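PILD processed protein (Shewanella oneidensis, PDB 4D40) is a type IV pilin, the subunit that probably assembles into the thin surface filaments used in adhesion by this metal-reducing bacterium. Local coordinates at residues S43-P48 with S56-P61; D8-L13 with G70-D75; N27-A32 with D51-S56. All blocks are in the same frame, centred on the assembly; numbering follows the deposited sequence.

Interaction 1. Residues S43-P48 with S56-P61; sequences SFSYTP and SLKAVP
Phe44 brings the CD1-CE1 part of its ring obliquely over the methyl of Ala59, with CE1 of Phe44 3.5 Å from CB of Ala59 and CD1 of Phe44 nearly as close. The ring gets there because CG stands opposite the carbonyl carbon (chi1 -61°), and CD1 also comes near the carbonyl O of Lys58. On the same face, one non-hydrogen-bonded pair further along, Leu57 reaches across to its partner: its CD2 sits 3.8 Å from CB of Tyr46 and meets the Tyr46 ring at the edge, near its plane. Tyr46 has CG trans to its own N (chi1 164°), which sends the ring along the strand toward Pro48, whose N lies over the centre of one ring face. The Tyr46 hydroxyl travels further, to a hydrogen bond with the carbonyl O of Pro31. These two strands form the antiparallel beta hairpin that opens the pilin sheet, 42-48 being an outermost strand of the sheet within this chain, and the face bearing Phe44, Tyr46, Leu57 and Ala59 packs on helix 2-27 through Leu13, Ser16 and Leu20. Three hydrogen-bonded pairs hold the backbones together, Ser43 with Val60, Ser45 with Lys58 and Thr47 with Ser56; the straightest bond runs from Val60 N to Ser43 O, 2.9 Å with 180° at the hydrogen. Between them, CA of Phe44 comes within 3.2 Å of the carbonyl O of Lys58, a CA-H...O contact. The other face is mostly polar, Val60 apart. One water is hydrogen-bonded to Ser45 OG and Thr47 OG1 and donates to the carbonyl O of Ser56, 2.9 Å away, so that oxygen takes both the water and the amide of Thr47. Ser45 OG also rests 3.6 Å from CB of Lys58, whose chain bends at its last torsion to bring NZ within 2.7 Å of Ser56 OG, a hydrogen bond along its own strand.

Interaction 2. Residues D8-L13 with G70-D75; sequences DAQQYL and GTLSLD
Leu72 pushes its CD1 methyl toward the helix, into the crook between two successive side chains: CG of Gln10 lies 3.9 Å from CD1 of Leu72, and the methyl of Ala9 lies 4.2 Å from that same carbon. The side chains of Gln10 and Leu72 cross at about a right angle, and the aliphatic CG of the glutamine takes the methyl. Beyond CG, Gln10 runs on extended to its amide, which hydrogen-bonds the chain's C-terminal part, NE2 to the carbonyl O of Cys86 and OE1 to the backbone N of Ser88. One turn on from Ala9, Leu13 projects toward the strand in its turn. It carries CG opposite its carbonyl carbon (chi1 -67°), and its CD1 rests against the base of Leu72, 4.1 Å from CB of Leu72, again with the two side chains nearly perpendicular. This is the central pilin arrangement of an N-terminal helix laid against an antiparallel sheet, and here the short strand 72-75 runs only 19° from the helix direction, the two axes 9.2 Å apart. Leu74, the next residue of the strand to point at the helix, comes in beside the base of Leu13: its CD2 is 3.7 Å from the carbonyl O of Leu13 and 4.2 Å from CB of Leu13. Phe44 touches Ala9 and Leu13, Leu57 touches Leu13, and Trp87 lies against Gln10 and Leu13.

Interaction 3. Residues N27-A32 with D51-S56; sequences NGLYPA and DKFGFS
Tyr30 receives the edge of Phe55 on one face in a T-shaped pair, the ring centroids 4.8 Å apart and the planes at 84°. Phe55 reaches that face with CG lodged between its backbone N and carbonyl carbon (chi1 70°). The rim of the Tyr30 ring meets the turn instead, CE2 lying 3.4 Å from the carbonyl O of Phe53, near the ring plane, while its hydroxyl hydrogen-bonds Glu21 OE2. The backbone N of Tyr30 adds a nearly straight bond to the carbonyl O of Lys52, 2.8 Å long and in the carbonyl plane. This joins the loop after helix 2-27 to the turn of the beta hairpin 42-48/55-61, where Leu29 also sets CD2 over the face of the Phe53 ring, a CH-pi contact 3.7 Å from the ring centroid. With an alanine in place of Tyr30, the Phe55 edge is likely to lose the face it rests on, and Glu21 the hydroxyl it binds. Further out, an Asx turn shapes the hairpin loop: Asp51 OD1 accepts from Phe53 N at 3.0 Å, approached from above the carboxylate plane. Thr49 OG1 bonds both Asp51 OD1 and Gly54 N, and Thr49 O takes Lys52 NZ.

How the interactions relate
From the N terminus, helix 2-27 supplies residues 8-13 early, and their partner arrives only at 70-75, so interaction 2 closes the longest loop and encloses both other contacts. The chain leaves the helix through 27-32, which waits for 51-56 in interaction 3. Before that, strand 42-48 begins the hairpin that interaction 1 completes with 56-61; the segments of interactions 1 and 3 therefore alternate, and Ser56 belongs to both. The Tyr46 side chain spans these two, packing on CB of Tyr30 and CB of Phe55. Strand 55-61 then pairs with 72-75, Ala59 N reaching Leu72 O and Leu57 N reaching Leu74 O. Together the contacts join the helix, the loop that follows it, and three adjacent sheet strands.

Interaction 1. Residues S43-P48 with S56-P61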
loop_
_atom_site.group_PDB
_atom_site.type_symbol
_atom_site.label_atom_id
_atom_site.label_comp_id
_atom_site.label_asym_id
_atom_site.label_seq_id
_atom_site.Cartn_x
_atom_site.Cartn_y
_atom_site.Cartn_z
ATOM N N SER A 43 -7.877 5.843 -1.441
ATOM C CA SER A 43 -8.559 4.561 -1.458
ATOM C C SER A 43 -7.500 3.479 -1.502
ATOM O O SER A 43 -6.648 3.486 -2.386
ATOM C CB SER A 43 -9.494 4.461 -2.661
ATOM O OG SER A 43 -10.450 5.499 -2.627
ATOM N N PHE A 44 -7.550 2.563 -0.539
ATOM C CA PHE A 44 -6.524 1.524 -0.418
ATOM C C PHE A 44 -7.020 0.175 -0.925
ATOM O O PHE A 44 -8.184 -0.183 -0.725
ATOM C CB PHE A 44 -6.076 1.391 1.036
ATOM C CG PHE A 44 -5.471 2.640 1.600
ATOM C CD1 PHE A 44 -4.115 2.895 1.468
ATOM C CD2 PHE A 44 -6.258 3.567 2.263
ATOM C CE1 PHE A 44 -3.556 4.048 1.992
ATOM C CE2 PHE A 44 -5.705 4.714 2.789
ATOM C CZ PHE A 44 -4.350 4.957 2.648
ATOM N N SER A 45 -6.135 -0.570 -1.583
ATOM C CA SER A 45 -6.480 -1.888 -2.088
ATOM C C SER A 45 -5.342 -2.875 -1.869
ATOM O O SER A 45 -4.176 -2.490 -1.829
ATOM C CB SER A 45 -6.829 -1.822 -3.582
ATOM O OG SER A 45 -5.713 -1.398 -4.359
ATOM N N TYR A 46 -5.718 -4.139 -1.710
ATOM C CA TYR A 46 -4.791 -5.258 -1.602
ATOM C C TYR A 46 -5.111 -6.257 -2.701
ATOM O O TYR A 46 -6.251 -6.723 -2.800
ATOM C CB TYR A 46 -4.912 -5.921 -0.234
ATOM C CG TYR A 46 -4.283 -7.293 -0.136
ATOM C CD1 TYR A 46 -2.912 -7.433 -0.096
ATOM C CD2 TYR A 46 -5.065 -8.443 -0.049
ATOM C CE1 TYR A 46 -2.320 -8.686 0.012
ATOM C CE2 TYR A 46 -4.478 -9.708 0.069
ATOM C CZ TYR A 46 -3.100 -9.808 0.095
ATOM O OH TYR A 46 -2.490 -11.042 0.208
ATOM N N THR A 47 -4.112 -6.568 -3.523
ATOM C CA THR A 47 -4.260 -7.518 -4.627
ATOM C C THR A 47 -3.194 -8.600 -4.535
ATOM O O THR A 47 -2.041 -8.368 -4.903
ATOM C CB THR A 47 -4.146 -6.819 -5.996
ATOM O OG1 THR A 47 -5.085 -5.740 -6.058
ATOM C CG2 THR A 47 -4.442 -7.783 -7.129
ATOM N N PRO A 48 -3.574 -9.786 -4.038
ATOM C CA PRO A 48 -2.615 -10.891 -4.055
ATOM C C PRO A 48 -2.430 -11.432 -5.457
ATOM O O PRO A 48 -3.295 -11.258 -6.316
ATOM C CB PRO A 48 -3.267 -11.935 -3.150
ATOM C CG PRO A 48 -4.725 -11.695 -3.307
ATOM C CD PRO A 48 -4.887 -10.208 -3.511
ATOM N N SER A 56 0.235 -6.755 -4.270
ATOM C CA SER A 56 0.387 -5.325 -4.472
ATOM C C SER A 56 -0.582 -4.587 -3.567
ATOM O O SER A 56 -1.790 -4.836 -3.610
ATOM C CB SER A 56 0.126 -4.942 -5.924
ATOM O OG SER A 56 0.103 -3.529 -6.062
ATOM N N LEU A 57 -0.038 -3.691 -2.750
ATOM C CA LEU A 57 -0.839 -2.753 -1.968
ATOM C C LEU A 57 -0.823 -1.422 -2.691
ATOM O O LEU A 57 0.245 -0.966 -3.108
ATOM C CB LEU A 57 -0.280 -2.589 -0.552
ATOM C CG LEU A 57 -0.563 -3.707 0.444
ATOM C CD1 LEU A 57 0.364 -3.587 1.657
ATOM C CD2 LEU A 57 -2.021 -3.664 0.874
ATOM N N LYS A 58 -1.986 -0.790 -2.855
ATOM C CA LYS A 58 -2.020 0.511 -3.506
ATOM C C LYS A 58 -2.807 1.521 -2.704
ATOM O O LYS A 58 -3.758 1.177 -2.001
ATOM C CB LYS A 58 -2.623 0.423 -4.906
ATOM C CG LYS A 58 -1.846 -0.468 -5.857
ATOM C CD LYS A 58 -2.404 -0.371 -7.263
ATOM C CE LYS A 58 -1.426 -0.915 -8.281
ATOM N NZ LYS A 58 -1.285 -2.380 -8.126
ATOM N N ALA A 59 -2.387 2.772 -2.842
ATOM C CA ALA A 59 -3.109 3.919 -2.314
ATOM C C ALA A 59 -3.394 4.867 -3.466
ATOM O O ALA A 59 -2.480 5.493 -4.005
ATOM C CB ALA A 59 -2.306 4.611 -1.235
ATOM N N VAL A 60 -4.665 4.955 -3.844
ATOM C CA VAL A 60 -5.084 5.768 -4.980
ATOM C C VAL A 60 -5.673 7.073 -4.487
ATOM O O VAL A 60 -6.699 7.057 -3.812
ATOM C CB VAL A 60 -6.127 5.036 -5.849
ATOM C CG1 VAL A 60 -6.583 5.921 -7.010
ATOM C CG2 VAL A 60 -5.561 3.725 -6.366
ATOM N N PRO A 61 -5.041 8.204 -4.830
ATOM C CA PRO A 61 -5.610 9.473 -4.362
ATOM C C PRO A 61 -6.988 9.759 -4.945
ATOM O O PRO A 61 -7.268 9.401 -6.086
ATOM C CB PRO A 61 -4.588 10.511 -4.836
ATOM C CG PRO A 61 -3.907 9.875 -5.995
ATOM C CD PRO A 61 -3.841 8.414 -5.661
HETATM O O HOH W 1 -9.285 7.038 -4.802
HETATM O O HOH W 2 -3.922 -3.439 -4.984
#

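Interaction 2. Residues D8-L13 with G70-D75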
loop_
_atom_site.group_PDB
_atom_site.type_symbol
_atom_site.label_atom_id
_atom_site.label_comp_id
_atom_site.label_asym_id
_atom_site.label_seq_id
_atom_site.Cartn_x
_atom_site.Cartn_y
_atom_site.Cartn_z
ATOM N N ASP A 8 1.270 9.906 5.274
ATOM C CA ASP A 8 0.332 9.134 6.092
ATOM C C ASP A 8 -0.102 7.863 5.370
ATOM O O ASP A 8 -0.164 6.785 5.960
ATOM C CB ASP A 8 -0.912 9.956 6.438
ATOM C CG ASP A 8 -0.651 11.014 7.490
ATOM O OD1 ASP A 8 0.382 10.939 8.193
ATOM O OD2 ASP A 8 -1.498 11.922 7.612
ATOM N N ALA A 9 -0.430 8.002 4.091
ATOM C CA ALA A 9 -0.838 6.859 3.283
ATOM C C ALA A 9 0.297 5.851 3.159
ATOM O O ALA A 9 0.080 4.640 3.249
ATOM C CB ALA A 9 -1.294 7.326 1.906
ATOM N N GLN A 10 1.510 6.357 2.965
ATOM C CA GLN A 10 2.686 5.500 2.882
ATOM C C GLN A 10 2.864 4.708 4.170
ATOM O O GLN A 10 3.132 3.507 4.135
ATOM C CB GLN A 10 3.939 6.328 2.591
ATOM C CG GLN A 10 4.016 6.812 1.155
ATOM C CD GLN A 10 5.149 7.782 0.900
ATOM O OE1 GLN A 10 6.126 7.846 1.652
ATOM N NE2 GLN A 10 5.025 8.552 -0.176
ATOM N N GLN A 11 2.699 5.379 5.303
ATOM C CA GLN A 11 2.861 4.726 6.596
ATOM C C GLN A 11 1.849 3.607 6.766
ATOM O O GLN A 11 2.149 2.579 7.363
ATOM C CB GLN A 11 2.717 5.738 7.728
ATOM C CG GLN A 11 3.903 6.669 7.873
ATOM C CD GLN A 11 3.694 7.705 8.961
ATOM O OE1 GLN A 11 2.872 8.610 8.822
ATOM N NE2 GLN A 11 4.433 7.570 10.054
ATOM N N TYR A 12 0.656 3.800 6.212
ATOM C CA TYR A 12 -0.409 2.818 6.351
ATOM C C TYR A 12 -0.157 1.628 5.442
ATOM O O TYR A 12 -0.465 0.495 5.808
ATOM C CB TYR A 12 -1.764 3.447 6.038
ATOM C CG TYR A 12 -2.935 2.516 6.233
ATOM C CD1 TYR A 12 -3.188 1.942 7.464
ATOM C CD2 TYR A 12 -3.803 2.227 5.188
ATOM C CE1 TYR A 12 -4.260 1.097 7.654
ATOM C CE2 TYR A 12 -4.881 1.384 5.371
ATOM C CZ TYR A 12 -5.105 0.823 6.608
ATOM O OH TYR A 12 -6.178 -0.015 6.804
ATOM N N LEU A 13 0.389 1.886 4.257
ATOM C CA LEU A 13 0.783 0.800 3.358
ATOM C C LEU A 13 1.842 -0.054 4.038
ATOM O O LEU A 13 1.829 -1.278 3.912
ATOM C CB LEU A 13 1.310 1.339 2.031
ATOM C CG LEU A 13 0.270 2.046 1.151
ATOM C CD1 LEU A 13 0.941 2.696 -0.041
ATOM C CD2 LEU A 13 -0.776 1.071 0.686
ATOM N N GLY A 70 0.677 10.838 -7.315
ATOM C CA GLY A 70 -0.426 10.022 -7.782
ATOM C C GLY A 70 -0.615 8.764 -6.964
ATOM O O GLY A 70 -0.547 8.783 -5.733
ATOM N N THR A 71 -0.837 7.655 -7.654
ATOM C CA THR A 71 -1.044 6.382 -6.982
ATOM C C THR A 71 0.260 5.831 -6.435
ATOM O O THR A 71 1.269 5.764 -7.143
ATOM C CB THR A 71 -1.675 5.352 -7.929
ATOM O OG1 THR A 71 -2.962 5.827 -8.341
ATOM C CG2 THR A 71 -1.831 3.996 -7.235
ATOM N N LEU A 72 0.214 5.428 -5.170
ATOM C CA LEU A 72 1.361 4.854 -4.485
ATOM C C LEU A 72 1.176 3.355 -4.396
ATOM O O LEU A 72 0.075 2.888 -4.141
ATOM C CB LEU A 72 1.499 5.433 -3.082
ATOM C CG LEU A 72 1.361 6.944 -2.961
ATOM C CD1 LEU A 72 1.150 7.312 -1.504
ATOM C CD2 LEU A 72 2.573 7.648 -3.531
ATOM N N SER A 73 2.239 2.590 -4.603
ATOM C CA SER A 73 2.128 1.156 -4.394
ATOM C C SER A 73 3.353 0.593 -3.704
ATOM O O SER A 73 4.434 1.181 -3.730
ATOM C CB SER A 73 1.900 0.422 -5.714
ATOM O OG SER A 73 3.050 0.458 -6.528
ATOM N N LEU A 74 3.135 -0.566 -3.097
ATOM C CA LEU A 74 4.138 -1.289 -2.326
ATOM C C LEU A 74 3.875 -2.778 -2.517
ATOM O O LEU A 74 2.757 -3.230 -2.282
ATOM C CB LEU A 74 4.051 -0.897 -0.852
ATOM C CG LEU A 74 4.898 -1.682 0.150
ATOM C CD1 LEU A 74 6.347 -1.637 -0.259
ATOM C CD2 LEU A 74 4.717 -1.114 1.554
ATOM N N ASP A 75 4.882 -3.541 -2.949
ATOM C CA ASP A 75 4.687 -4.978 -3.179
ATOM C C ASP A 75 5.401 -5.851 -2.145
ATOM O O ASP A 75 6.012 -5.356 -1.192
ATOM C CB ASP A 75 5.125 -5.377 -4.603
ATOM C CG ASP A 75 6.634 -5.347 -4.817
ATOM O OD1 ASP A 75 7.410 -5.198 -3.855
ATOM O OD2 ASP A 75 7.042 -5.501 -5.988
#

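Interaction 3. Residues N27-A32 with D51-S56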
loop_
_atom_site.group_PDB
_atom_site.type_symbol
_atom_site.label_atom_id
_atom_site.label_comp_id
_atom_site.label_asym_id
_atom_site.label_seq_id
_atom_site.Cartn_x
_atom_site.Cartn_y
_atom_site.Cartn_z
ATOM N N ASN A 27 1.642 -19.067 7.506
ATOM C CA ASN A 27 0.913 -19.875 6.529
ATOM C C ASN A 27 1.711 -20.262 5.289
ATOM O O ASN A 27 1.365 -21.225 4.605
ATOM C CB ASN A 27 -0.345 -19.125 6.093
ATOM C CG ASN A 27 -1.305 -18.887 7.238
ATOM O OD1 ASN A 27 -1.488 -17.752 7.690
ATOM N ND2 ASN A 27 -1.931 -19.952 7.711
ATOM N N GLY A 28 2.766 -19.510 4.994
ATOM C CA GLY A 28 3.595 -19.784 3.832
ATOM C C GLY A 28 3.070 -19.159 2.558
ATOM O O GLY A 28 3.653 -19.347 1.489
ATOM N N LEU A 29 1.976 -18.411 2.693
ATOM C CA LEU A 29 1.286 -17.766 1.579
ATOM C C LEU A 29 0.674 -16.455 2.054
ATOM O O LEU A 29 0.426 -16.284 3.242
ATOM C CB LEU A 29 0.183 -18.663 1.020
ATOM C CG LEU A 29 0.572 -19.924 0.253
ATOM C CD1 LEU A 29 -0.677 -20.726 -0.055
ATOM C CD2 LEU A 29 1.326 -19.578 -1.024
ATOM N N TYR A 30 0.419 -15.535 1.133
ATOM C CA TYR A 30 -0.327 -14.326 1.482
ATOM C C TYR A 30 -1.818 -14.639 1.487
ATOM O O TYR A 30 -2.253 -15.592 0.845
ATOM C CB TYR A 30 -0.000 -13.188 0.515
ATOM C CG TYR A 30 1.415 -12.696 0.659
ATOM C CD1 TYR A 30 1.823 -12.029 1.812
ATOM C CD2 TYR A 30 2.352 -12.906 -0.345
ATOM C CE1 TYR A 30 3.123 -11.579 1.954
ATOM C CE2 TYR A 30 3.654 -12.458 -0.209
ATOM C CZ TYR A 30 4.034 -11.803 0.944
ATOM O OH TYR A 30 5.331 -11.360 1.074
ATOM N N PRO A 31 -2.612 -13.841 2.225
ATOM C CA PRO A 31 -4.051 -14.097 2.347
ATOM C C PRO A 31 -4.858 -13.707 1.117
ATOM O O PRO A 31 -4.408 -12.897 0.310
ATOM C CB PRO A 31 -4.459 -13.229 3.537
ATOM C CG PRO A 31 -3.469 -12.121 3.541
ATOM C CD PRO A 31 -2.175 -12.746 3.108
ATOM N N ALA A 32 -6.055 -14.269 1.007
ATOM C CA ALA A 32 -6.943 -13.983 -0.111
ATOM C C ALA A 32 -7.410 -12.530 -0.097
ATOM O O ALA A 32 -7.704 -11.960 -1.149
ATOM C CB ALA A 32 -8.136 -14.913 -0.082
ATOM N N ASP A 51 -1.107 -17.078 -7.289
ATOM C CA ASP A 51 -0.475 -18.160 -6.534
ATOM C C ASP A 51 -0.189 -17.772 -5.078
ATOM O O ASP A 51 0.352 -18.582 -4.315
ATOM C CB ASP A 51 0.815 -18.644 -7.232
ATOM C CG ASP A 51 1.955 -17.615 -7.222
ATOM O OD1 ASP A 51 1.845 -16.538 -6.605
ATOM O OD2 ASP A 51 3.003 -17.925 -7.838
ATOM N N LYS A 52 -0.561 -16.545 -4.709
ATOM C CA LYS A 52 -0.501 -16.064 -3.328
ATOM C C LYS A 52 0.931 -15.946 -2.788
ATOM O O LYS A 52 1.127 -15.822 -1.579
ATOM C CB LYS A 52 -1.321 -16.977 -2.405
ATOM C CG LYS A 52 -2.783 -17.180 -2.825
ATOM C CD LYS A 52 -3.637 -15.958 -2.544
ATOM C CE LYS A 52 -5.010 -16.067 -3.207
ATOM N NZ LYS A 52 -4.954 -15.802 -4.673
ATOM N N PHE A 53 1.925 -15.968 -3.676
ATOM C CA PHE A 53 3.313 -15.742 -3.267
ATOM C C PHE A 53 3.747 -14.280 -3.406
ATOM O O PHE A 53 4.856 -13.919 -2.992
ATOM C CB PHE A 53 4.257 -16.639 -4.072
ATOM C CG PHE A 53 4.276 -18.067 -3.605
ATOM C CD1 PHE A 53 4.766 -18.391 -2.352
ATOM C CD2 PHE A 53 3.816 -19.087 -4.424
ATOM C CE1 PHE A 53 4.790 -19.711 -1.920
ATOM C CE2 PHE A 53 3.836 -20.406 -3.997
ATOM C CZ PHE A 53 4.331 -20.718 -2.747
ATOM N N GLY A 54 2.878 -13.449 -3.977
ATOM C CA GLY A 54 3.129 -12.022 -4.097
ATOM C C GLY A 54 1.892 -11.198 -3.801
ATOM O O GLY A 54 0.807 -11.750 -3.622
ATOM N N PHE A 55 2.053 -9.878 -3.743
ATOM C CA PHE A 55 0.914 -8.970 -3.634
ATOM C C PHE A 55 1.271 -7.561 -4.072
ATOM O O PHE A 55 2.442 -7.209 -4.201
ATOM C CB PHE A 55 0.378 -8.920 -2.193
ATOM C CG PHE A 55 1.299 -8.231 -1.217
ATOM C CD1 PHE A 55 1.356 -6.851 -1.138
ATOM C CD2 PHE A 55 2.108 -8.975 -0.365
ATOM C CE1 PHE A 55 2.194 -6.222 -0.244
ATOM C CE2 PHE A 55 2.942 -8.353 0.528
ATOM C CZ PHE A 55 2.986 -6.967 0.591
ATOM N N SER A 56 0.235 -6.755 -4.270
ATOM C CA SER A 56 0.387 -5.325 -4.472
ATOM C C SER A 56 -0.582 -4.587 -3.567
ATOM O O SER A 56 -1.790 -4.836 -3.610
ATOM C CB SER A 56 0.126 -4.942 -5.924
ATOM O OG SER A 56 0.103 -3.529 -6.062
#